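Vacuolar protein sorting 29 (Cryptosporidium parvum, PDB 2A22) probably serves in intracellular protein sorting as a VPS29-family retromer subunit, built on a calcineurin-like phosphoesterase fold. Local coordinates at residues I56-C66 with T78-D89; G148-F156 with S174-M185. One frame throughout, in Å; residues are numbered along the deposited sequence.

Contact 1 of 2, residues I56-C66 with T78-D89; sequences INYVLCTGNVC and TKNVYIVSGDLD
Asn64 reaches across to the turn Gly86-Asp89 with both ends of its amide. ND2 donates to Asp87 OD1 at 2.8 Å, nearly within its own amide plane, the amide and carboxylate being turned 40° against each other; OD1 receives Leu88 N at 2.8 Å, so the flip of the amide is fixed. Asp89 bridges back to residues 56-66: with CG beside its own backbone N (chi1 -77°), its carboxylate turns to Asn64 and Cys66. OD2 takes Asn64 N on its syn side and Gly86 N on its anti side, while OD1 meets Cys66 N at 2.9 Å. Before these loops, strands 58-61 and 81-83 run parallel, bonded from Val59 N to Asn80 O through to Val84 N and Cys61 O. Val59 and Val81 lie side by side on one sheet face, CG2 to CG2 3.9 Å; on the other, Leu60 CD2 rests 3.7 Å from Tyr82 CD2. Asn80 lays ND2 over a face of the Tyr58 ring, toward its rim, the planes 35° apart. Helix 68-77 joins the strands in a beta-alpha-beta unit; the loops after its strands include Asp87 of a possible metal site, as in calcineurin-like phosphoesterases.

Contact 2 of 2, residues G148-F156 with S174-M185; sequences GHTHKLRVF and SALTPDAPPSFM
The loop after strand 144-147, which carries His149 of a possible metal site of the phosphoesterase fold, packs here against the turns that lead into strand 183-190. Thr177 OG1, held beside its own backbone N (chi1 -45°), donates to Thr150 O at 2.5 Å, a short bond that arrives 32° out of the carbonyl plane; the same rotation leaves CG2 anti to that N and against His151 O. The Thr150 hydroxyl turns elsewhere, to Asp128. Ser174 sets CB almost squarely over the centre of the His151 ring, a CH-pi contact 3.4 Å from the centroid and 13° off the normal, while NE2 of that ring bonds to Lys35. Ser174 OG accepts from Leu176 N in an ST turn, and a water joins this hydroxyl to His149 O. Leu176 CD2 approaches the His149 ring obliquely, 3.8 Å from NE2; the ring's ND1 is bonded to His120. Toward the strands, methyl groups make most of the contact: both methyls of Leu153 rest against Ser183, CD1 3.6 Å from OG, whose bond goes to Pro166 O. The extended Met185 chain brings CE to Leu153 CD1 and Val155 CG2, 3.8 Å from each. These methyls meet where the outermost strand 154-158 packs on the other sheet, the sheet-to-sheet packing of an alpha-beta-beta-alpha sandwich.

Contact 1 closes before contact 2 opens along the chain, and their centres lie 16 Å apart within one calcineurin-like phosphoesterase domain. Strands 81-83 and 58-61 form one flank of the six-stranded sheet, with 26-31 between them and strand 183-190 of contact 2; residues 148-156 run into strand 154-158, at the border of the five-stranded sheet. The two contacts meet where their loops converge: Asp87 OD1 is 3.4 Å from His149 ND1, and Thr62 CG2 packs on Gly148 N. The donor atoms of Asp87, His120 and His149 appear to converge on one point, possibly an empty metal site like those of related phosphoesterases, assembled from loops of both sheets.

Contact 1 of 2, residues I56-C66 with T78-D89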
loop_
_atom_site.group_PDB
_atom_site.type_symbol
_atom_site.label_atom_id
_atom_site.label_comp_id
_atom_site.label_asym_id
_atom_site.label_seq_id
_atom_site.Cartn_x
_atom_site.Cartn_y
_atom_site.Cartn_z
ATOM N N ILE A 56 -1.929 -12.894 6.587
ATOM C CA ILE A 56 -1.311 -11.567 6.459
ATOM C C ILE A 56 -0.571 -11.258 7.755
ATOM O O ILE A 56 -1.200 -11.215 8.822
ATOM C CB ILE A 56 -2.356 -10.476 6.171
ATOM C CG1 ILE A 56 -2.993 -10.694 4.794
ATOM C CG2 ILE A 56 -1.722 -9.073 6.296
ATOM C CD1 ILE A 56 -4.291 -9.925 4.607
ATOM N N ASN A 57 0.750 -11.061 7.664
ATOM C CA ASN A 57 1.536 -10.738 8.850
ATOM C C ASN A 57 2.241 -9.374 8.754
ATOM O O ASN A 57 3.010 -9.014 9.643
ATOM C CB ASN A 57 2.517 -11.881 9.230
ATOM C CG ASN A 57 3.632 -12.040 8.222
ATOM O OD1 ASN A 57 3.457 -11.747 7.042
ATOM N ND2 ASN A 57 4.805 -12.454 8.684
ATOM N N TYR A 58 1.963 -8.638 7.673
ATOM C CA TYR A 58 2.424 -7.251 7.479
ATOM C C TYR A 58 1.417 -6.467 6.650
ATOM O O TYR A 58 0.837 -6.993 5.719
ATOM C CB TYR A 58 3.758 -7.189 6.744
ATOM C CG TYR A 58 4.972 -7.552 7.560
ATOM C CD1 TYR A 58 5.380 -8.891 7.672
ATOM C CD2 TYR A 58 5.733 -6.555 8.199
ATOM C CE1 TYR A 58 6.520 -9.255 8.416
ATOM C CE2 TYR A 58 6.871 -6.900 8.954
ATOM C CZ TYR A 58 7.254 -8.256 9.050
ATOM O OH TYR A 58 8.365 -8.614 9.782
ATOM N N VAL A 59 1.219 -5.205 7.018
ATOM C CA VAL A 59 0.398 -4.283 6.275
ATOM C C VAL A 59 1.272 -3.079 6.051
ATOM O O VAL A 59 1.806 -2.549 7.000
ATOM C CB VAL A 59 -0.863 -3.829 7.070
ATOM C CG1 VAL A 59 -1.673 -2.755 6.278
ATOM C CG2 VAL A 59 -1.751 -5.004 7.410
ATOM N N LEU A 60 1.443 -2.681 4.784
ATOM C CA LEU A 60 2.107 -1.423 4.437
ATOM C C LEU A 60 1.114 -0.495 3.757
ATOM O O LEU A 60 0.684 -0.712 2.624
ATOM C CB LEU A 60 3.340 -1.652 3.566
ATOM C CG LEU A 60 4.320 -2.722 4.072
ATOM C CD1 LEU A 60 5.422 -2.944 3.023
ATOM C CD2 LEU A 60 4.887 -2.349 5.424
ATOM N N CYS A 61 0.722 0.531 4.479
ATOM C CA CYS A 61 -0.367 1.387 4.029
ATOM C C CYS A 61 0.167 2.707 3.526
ATOM O O CYS A 61 0.894 3.394 4.243
ATOM C CB CYS A 61 -1.363 1.613 5.164
ATOM S SG CYS A 61 -2.675 2.770 4.701
ATOM N N THR A 62 -0.212 3.063 2.293
ATOM C CA THR A 62 0.348 4.227 1.594
ATOM C C THR A 62 -0.234 5.588 2.047
ATOM O O THR A 62 0.182 6.635 1.547
ATOM C CB THR A 62 0.194 4.072 0.085
ATOM O OG1 THR A 62 -1.191 3.774 -0.227
ATOM C CG2 THR A 62 1.143 2.927 -0.415
ATOM N N GLY A 63 -1.166 5.558 2.991
ATOM C CA GLY A 63 -1.755 6.775 3.514
ATOM C C GLY A 63 -3.109 7.103 2.910
ATOM O O GLY A 63 -3.711 6.279 2.197
ATOM N N ASN A 64 -3.589 8.310 3.198
ATOM C CA ASN A 64 -4.977 8.675 2.891
ATOM C C ASN A 64 -6.016 7.634 3.320
ATOM O O ASN A 64 -6.961 7.317 2.577
ATOM C CB ASN A 64 -5.132 9.101 1.430
ATOM C CG ASN A 64 -4.641 10.505 1.202
ATOM O OD1 ASN A 64 -4.351 11.225 2.160
ATOM N ND2 ASN A 64 -4.531 10.909 -0.057
ATOM N N VAL A 65 -5.792 7.078 4.510
ATOM C CA VAL A 65 -6.813 6.302 5.221
ATOM C C VAL A 65 -7.975 7.233 5.610
ATOM O O VAL A 65 -9.136 6.869 5.436
ATOM C CB VAL A 65 -6.223 5.648 6.482
ATOM C CG1 VAL A 65 -7.300 4.910 7.257
ATOM C CG2 VAL A 65 -5.064 4.706 6.099
ATOM N N CYS A 66 -7.623 8.423 6.137
ATOM C CA CYS A 66 -8.542 9.550 6.427
ATOM C C CYS A 66 -9.538 9.347 7.568
ATOM O O CYS A 66 -10.003 10.317 8.165
ATOM C CB CYS A 66 -9.285 10.001 5.158
ATOM S SG CYS A 66 -8.210 10.542 3.807
ATOM N N THR A 78 -3.189 -7.199 12.071
ATOM C CA THR A 78 -2.043 -7.977 12.555
ATOM C C THR A 78 -1.177 -7.026 13.376
ATOM O O THR A 78 -1.411 -5.810 13.366
ATOM C CB THR A 78 -1.267 -8.665 11.366
ATOM O OG1 THR A 78 -0.285 -9.595 11.872
ATOM C CG2 THR A 78 -0.568 -7.614 10.426
ATOM N N LYS A 79 -0.194 -7.565 14.089
ATOM C CA LYS A 79 0.768 -6.750 14.838
ATOM C C LYS A 79 1.546 -5.733 13.965
ATOM O O LYS A 79 1.591 -4.539 14.305
ATOM C CB LYS A 79 1.745 -7.657 15.617
ATOM C CG LYS A 79 2.587 -6.926 16.661
ATOM C CD LYS A 79 3.717 -7.808 17.274
ATOM C CE LYS A 79 4.664 -8.376 16.171
ATOM N NZ LYS A 79 6.034 -8.781 16.651
ATOM N N ASN A 80 2.162 -6.189 12.865
ATOM C CA ASN A 80 3.027 -5.302 12.037
ATOM C C ASN A 80 2.286 -4.461 10.978
ATOM O O ASN A 80 2.115 -4.885 9.821
ATOM C CB ASN A 80 4.203 -6.086 11.405
ATOM C CG ASN A 80 4.978 -6.913 12.449
ATOM O OD1 ASN A 80 5.221 -6.437 13.549
ATOM N ND2 ASN A 80 5.328 -8.152 12.110
ATOM N N VAL A 81 1.835 -3.286 11.396
ATOM C CA VAL A 81 1.033 -2.412 10.545
ATOM C C VAL A 81 1.685 -1.024 10.452
ATOM O O VAL A 81 1.766 -0.302 11.450
ATOM C CB VAL A 81 -0.413 -2.296 11.052
ATOM C CG1 VAL A 81 -1.191 -1.293 10.211
ATOM C CG2 VAL A 81 -1.106 -3.683 11.011
ATOM N N TYR A 82 2.162 -0.683 9.255
ATOM C CA TYR A 82 2.810 0.592 8.994
ATOM C C TYR A 82 1.906 1.464 8.143
ATOM O O TYR A 82 1.455 1.045 7.057
ATOM C CB TYR A 82 4.154 0.360 8.264
ATOM C CG TYR A 82 5.104 -0.480 9.104
ATOM C CD1 TYR A 82 6.008 0.136 9.945
ATOM C CD2 TYR A 82 5.056 -1.891 9.096
ATOM C CE1 TYR A 82 6.861 -0.590 10.753
ATOM C CE2 TYR A 82 5.922 -2.653 9.913
ATOM C CZ TYR A 82 6.824 -1.972 10.738
ATOM O OH TYR A 82 7.712 -2.626 11.575
ATOM N N ILE A 83 1.663 2.683 8.619
ATOM C CA ILE A 83 0.832 3.657 7.926
ATOM C C ILE A 83 1.597 4.938 7.809
ATOM O O ILE A 83 2.144 5.465 8.804
ATOM C CB ILE A 83 -0.489 3.913 8.686
ATOM C CG1 ILE A 83 -1.302 2.601 8.796
ATOM C CG2 ILE A 83 -1.297 5.045 8.022
ATOM C CD1 ILE A 83 -2.494 2.625 9.820
ATOM N N VAL A 84 1.677 5.450 6.589
ATOM C CA VAL A 84 2.314 6.739 6.394
ATOM C C VAL A 84 1.248 7.819 6.160
ATOM O O VAL A 84 0.118 7.526 5.767
ATOM C CB VAL A 84 3.373 6.712 5.270
ATOM C CG1 VAL A 84 4.524 5.796 5.688
ATOM C CG2 VAL A 84 2.745 6.295 3.907
ATOM N N SER A 85 1.622 9.055 6.430
ATOM C CA SER A 85 0.758 10.209 6.216
ATOM C C SER A 85 0.545 10.552 4.731
ATOM O O SER A 85 1.508 10.693 3.966
ATOM C CB SER A 85 1.382 11.421 6.921
ATOM O OG SER A 85 0.399 12.423 7.039
ATOM N N GLY A 86 -0.709 10.700 4.327
ATOM C CA GLY A 86 -1.033 11.220 3.001
ATOM C C GLY A 86 -1.476 12.671 3.027
ATOM O O GLY A 86 -1.542 13.270 4.079
ATOM N N ASP A 87 -1.793 13.234 1.864
ATOM C CA ASP A 87 -2.152 14.658 1.750
ATOM C C ASP A 87 -3.560 15.007 2.270
ATOM O O ASP A 87 -3.856 16.158 2.477
ATOM C CB ASP A 87 -2.002 15.152 0.299
ATOM C CG ASP A 87 -2.895 14.411 -0.678
ATOM O OD1 ASP A 87 -2.988 13.171 -0.638
ATOM O OD2 ASP A 87 -3.515 15.067 -1.525
ATOM N N LEU A 88 -4.418 14.009 2.466
ATOM C CA LEU A 88 -5.783 14.255 2.928
ATOM C C LEU A 88 -6.008 13.761 4.349
ATOM O O LEU A 88 -7.144 13.742 4.837
ATOM C CB LEU A 88 -6.792 13.593 1.982
ATOM C CG LEU A 88 -6.959 14.189 0.575
ATOM C CD1 LEU A 88 -7.995 13.387 -0.223
ATOM C CD2 LEU A 88 -7.358 15.688 0.618
ATOM N N ASP A 89 -4.928 13.358 5.011
ATOM C CA ASP A 89 -5.027 12.814 6.349
ATOM C C ASP A 89 -5.054 13.993 7.309
ATOM O O ASP A 89 -4.044 14.624 7.565
ATOM C CB ASP A 89 -3.872 11.836 6.633
ATOM C CG ASP A 89 -4.075 10.457 5.974
ATOM O OD1 ASP A 89 -5.218 9.956 5.943
ATOM O OD2 ASP A 89 -3.082 9.844 5.520
HETATM O O HOH W 1 2.218 -8.970 12.152
HETATM O O HOH W 2 7.459 -10.638 12.265
HETATM O O HOH W 3 -3.166 7.480 6.625
HETATM O O HOH W 4 -8.639 12.766 7.669
#

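Contact 2 of 2, residues G148-F156 with S174-M185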
loop_
_atom_site.group_PDB
_atom_site.type_symbol
_atom_site.label_atom_id
_atom_site.label_comp_id
_atom_site.label_asym_id
_atom_site.label_seq_id
_atom_site.Cartn_x
_atom_site.Cartn_y
_atom_site.Cartn_z
ATOM N N GLY A 148 1.627 5.567 -3.151
ATOM C CA GLY A 148 0.237 5.690 -3.595
ATOM C C GLY A 148 -0.029 7.020 -4.277
ATOM O O GLY A 148 0.611 7.373 -5.285
ATOM N N HIS A 149 -0.993 7.744 -3.720
ATOM C CA HIS A 149 -1.353 9.101 -4.120
ATOM C C HIS A 149 -2.114 9.269 -5.437
ATOM O O HIS A 149 -3.106 9.985 -5.500
ATOM C CB HIS A 149 -0.148 10.076 -4.059
ATOM C CG HIS A 149 -0.539 11.485 -4.357
ATOM N ND1 HIS A 149 -1.319 12.232 -3.496
ATOM C CD2 HIS A 149 -0.351 12.253 -5.459
ATOM C CE1 HIS A 149 -1.561 13.414 -4.035
ATOM N NE2 HIS A 149 -0.981 13.454 -5.223
ATOM N N THR A 150 -1.662 8.604 -6.487
ATOM C CA THR A 150 -2.188 8.858 -7.835
ATOM C C THR A 150 -3.419 8.027 -8.238
ATOM O O THR A 150 -4.032 8.289 -9.283
ATOM C CB THR A 150 -1.095 8.618 -8.837
ATOM O OG1 THR A 150 -0.660 7.253 -8.725
ATOM C CG2 THR A 150 0.099 9.549 -8.527
ATOM N N HIS A 151 -3.757 7.011 -7.432
ATOM C CA HIS A 151 -4.824 6.024 -7.766
ATOM C C HIS A 151 -4.537 5.174 -9.005
ATOM O O HIS A 151 -5.446 4.561 -9.562
ATOM C CB HIS A 151 -6.231 6.686 -7.893
ATOM C CG HIS A 151 -6.727 7.319 -6.620
ATOM N ND1 HIS A 151 -8.070 7.506 -6.356
ATOM C CD2 HIS A 151 -6.062 7.797 -5.541
ATOM C CE1 HIS A 151 -8.206 8.083 -5.179
ATOM N NE2 HIS A 151 -7.004 8.271 -4.662
ATOM N N LYS A 152 -3.276 5.112 -9.413
ATOM C CA LYS A 152 -2.887 4.297 -10.517
ATOM C C LYS A 152 -2.214 3.032 -10.034
ATOM O O LYS A 152 -1.041 3.047 -9.626
ATOM C CB LYS A 152 -1.943 5.032 -11.469
ATOM C CG LYS A 152 -1.823 4.280 -12.817
ATOM C CD LYS A 152 -0.786 4.867 -13.754
ATOM C CE LYS A 152 -1.101 4.400 -15.204
ATOM N NZ LYS A 152 -0.091 4.831 -16.232
ATOM N N LEU A 153 -2.965 1.940 -10.127
ATOM C CA LEU A 153 -2.478 0.605 -9.846
ATOM C C LEU A 153 -1.305 0.295 -10.773
ATOM O O LEU A 153 -1.406 0.454 -11.998
ATOM C CB LEU A 153 -3.611 -0.390 -10.067
ATOM C CG LEU A 153 -3.547 -1.859 -9.645
ATOM C CD1 LEU A 153 -3.199 -2.036 -8.162
ATOM C CD2 LEU A 153 -4.896 -2.502 -10.007
ATOM N N ARG A 154 -0.176 -0.094 -10.189
ATOM C CA ARG A 154 1.001 -0.356 -11.003
ATOM C C ARG A 154 2.046 -1.254 -10.348
ATOM O O ARG A 154 2.302 -1.167 -9.143
ATOM C CB ARG A 154 1.684 0.943 -11.416
ATOM C CG ARG A 154 2.726 0.727 -12.519
ATOM C CD ARG A 154 3.253 2.038 -13.070
ATOM N NE ARG A 154 3.827 2.903 -12.039
ATOM C CZ ARG A 154 4.345 4.108 -12.273
ATOM N NH1 ARG A 154 4.374 4.609 -13.500
ATOM N NH2 ARG A 154 4.829 4.823 -11.274
ATOM N N VAL A 155 2.650 -2.092 -11.181
ATOM C CA VAL A 155 3.787 -2.921 -10.819
ATOM C C VAL A 155 4.821 -2.718 -11.910
ATOM O O VAL A 155 4.520 -2.934 -13.088
ATOM C CB VAL A 155 3.437 -4.411 -10.919
ATOM C CG1 VAL A 155 4.676 -5.293 -10.615
ATOM C CG2 VAL A 155 2.256 -4.741 -10.054
ATOM N N PHE A 156 6.033 -2.325 -11.544
ATOM C CA PHE A 156 7.101 -2.454 -12.514
ATOM C C PHE A 156 8.449 -2.593 -11.853
ATOM O O PHE A 156 8.658 -2.111 -10.722
ATOM C CB PHE A 156 7.105 -1.299 -13.530
ATOM C CG PHE A 156 7.627 -0.014 -12.988
ATOM C CD1 PHE A 156 8.967 0.316 -13.133
ATOM C CD2 PHE A 156 6.771 0.885 -12.354
ATOM C CE1 PHE A 156 9.470 1.508 -12.629
ATOM C CE2 PHE A 156 7.251 2.107 -11.860
ATOM C CZ PHE A 156 8.621 2.409 -11.989
ATOM N N SER A 174 -10.062 10.257 -7.751
ATOM C CA SER A 174 -9.006 11.244 -7.934
ATOM C C SER A 174 -8.955 11.595 -9.429
ATOM O O SER A 174 -9.006 10.702 -10.276
ATOM C CB SER A 174 -7.654 10.649 -7.545
ATOM O OG SER A 174 -6.600 11.385 -8.159
ATOM N N ALA A 175 -8.831 12.881 -9.761
ATOM C CA ALA A 175 -8.714 13.282 -11.177
ATOM C C ALA A 175 -7.409 12.806 -11.824
ATOM O O ALA A 175 -7.281 12.821 -13.069
ATOM C CB ALA A 175 -8.858 14.824 -11.340
ATOM N N LEU A 176 -6.444 12.389 -10.993
ATOM C CA LEU A 176 -5.187 11.816 -11.506
ATOM C C LEU A 176 -5.412 10.521 -12.272
ATOM O O LEU A 176 -4.769 10.279 -13.303
ATOM C CB LEU A 176 -4.175 11.616 -10.379
ATOM C CG LEU A 176 -3.199 12.735 -9.985
ATOM C CD1 LEU A 176 -3.619 14.126 -10.457
ATOM C CD2 LEU A 176 -2.811 12.733 -8.481
ATOM N N THR A 177 -6.340 9.692 -11.788
ATOM C CA THR A 177 -6.690 8.442 -12.470
ATOM C C THR A 177 -8.211 8.236 -12.376
ATOM O O THR A 177 -8.697 7.448 -11.542
ATOM C CB THR A 177 -5.939 7.243 -11.862
ATOM O OG1 THR A 177 -4.565 7.587 -11.654
ATOM C CG2 THR A 177 -6.059 5.987 -12.763
ATOM N N PRO A 178 -8.977 8.960 -13.220
ATOM C CA PRO A 178 -10.428 8.994 -13.036
ATOM C C PRO A 178 -11.054 7.588 -13.160
ATOM O O PRO A 178 -10.662 6.809 -14.028
ATOM C CB PRO A 178 -10.911 9.918 -14.158
ATOM C CG PRO A 178 -9.816 9.950 -15.138
ATOM C CD PRO A 178 -8.543 9.748 -14.387
ATOM N N ASP A 179 -11.988 7.277 -12.266
ATOM C CA ASP A 179 -12.612 5.953 -12.195
ATOM C C ASP A 179 -11.639 4.736 -12.089
ATOM O O ASP A 179 -11.906 3.644 -12.606
ATOM C CB ASP A 179 -13.622 5.811 -13.348
ATOM C CG ASP A 179 -14.631 6.979 -13.384
ATOM O OD1 ASP A 179 -15.034 7.452 -12.302
ATOM O OD2 ASP A 179 -15.014 7.428 -14.482
ATOM N N ALA A 180 -10.508 4.935 -11.419
ATOM C CA ALA A 180 -9.680 3.814 -10.980
ATOM C C ALA A 180 -10.586 2.877 -10.183
ATOM O O ALA A 180 -11.445 3.323 -9.409
ATOM C CB ALA A 180 -8.545 4.290 -10.125
ATOM N N PRO A 181 -10.434 1.565 -10.401
ATOM C CA PRO A 181 -11.282 0.634 -9.647
ATOM C C PRO A 181 -10.749 0.501 -8.227
ATOM O O PRO A 181 -9.601 0.891 -7.992
ATOM C CB PRO A 181 -11.127 -0.677 -10.425
ATOM C CG PRO A 181 -9.763 -0.610 -10.995
ATOM C CD PRO A 181 -9.531 0.869 -11.341
ATOM N N PRO A 182 -11.575 -0.014 -7.279
ATOM C CA PRO A 182 -10.991 -0.424 -5.975
ATOM C C PRO A 182 -9.925 -1.500 -6.207
ATOM O O PRO A 182 -10.113 -2.398 -7.051
ATOM C CB PRO A 182 -12.192 -0.997 -5.190
ATOM C CG PRO A 182 -13.473 -0.373 -5.921
ATOM C CD PRO A 182 -13.036 -0.260 -7.365
ATOM N N SER A 183 -8.797 -1.388 -5.523
ATOM C CA SER A 183 -7.699 -2.363 -5.685
ATOM C C SER A 183 -6.812 -2.404 -4.449
ATOM O O SER A 183 -6.862 -1.493 -3.613
ATOM C CB SER A 183 -6.837 -2.040 -6.916
ATOM O OG SER A 183 -6.225 -0.748 -6.784
ATOM N N PHE A 184 -6.015 -3.474 -4.350
ATOM C CA PHE A 184 -4.968 -3.630 -3.352
ATOM C C PHE A 184 -4.043 -4.750 -3.858
ATOM O O PHE A 184 -4.322 -5.383 -4.894
ATOM C CB PHE A 184 -5.549 -3.940 -1.953
ATOM C CG PHE A 184 -6.229 -5.298 -1.857
ATOM C CD1 PHE A 184 -5.497 -6.451 -1.525
ATOM C CD2 PHE A 184 -7.596 -5.418 -2.095
ATOM C CE1 PHE A 184 -6.122 -7.702 -1.427
ATOM C CE2 PHE A 184 -8.231 -6.652 -2.023
ATOM C CZ PHE A 184 -7.491 -7.805 -1.672
ATOM N N MET A 185 -2.963 -4.994 -3.119
ATOM C CA MET A 185 -2.027 -6.066 -3.439
ATOM C C MET A 185 -1.739 -6.933 -2.223
ATOM O O MET A 185 -1.711 -6.458 -1.081
ATOM C CB MET A 185 -0.714 -5.494 -3.954
ATOM C CG MET A 185 -0.862 -4.737 -5.251
ATOM S SD MET A 185 0.660 -3.903 -5.614
ATOM C CE MET A 185 0.237 -3.225 -7.212
HETATM O O HOH W 5 -5.148 11.708 -6.103
HETATM O O HOH W 6 -9.750 7.542 -8.961
#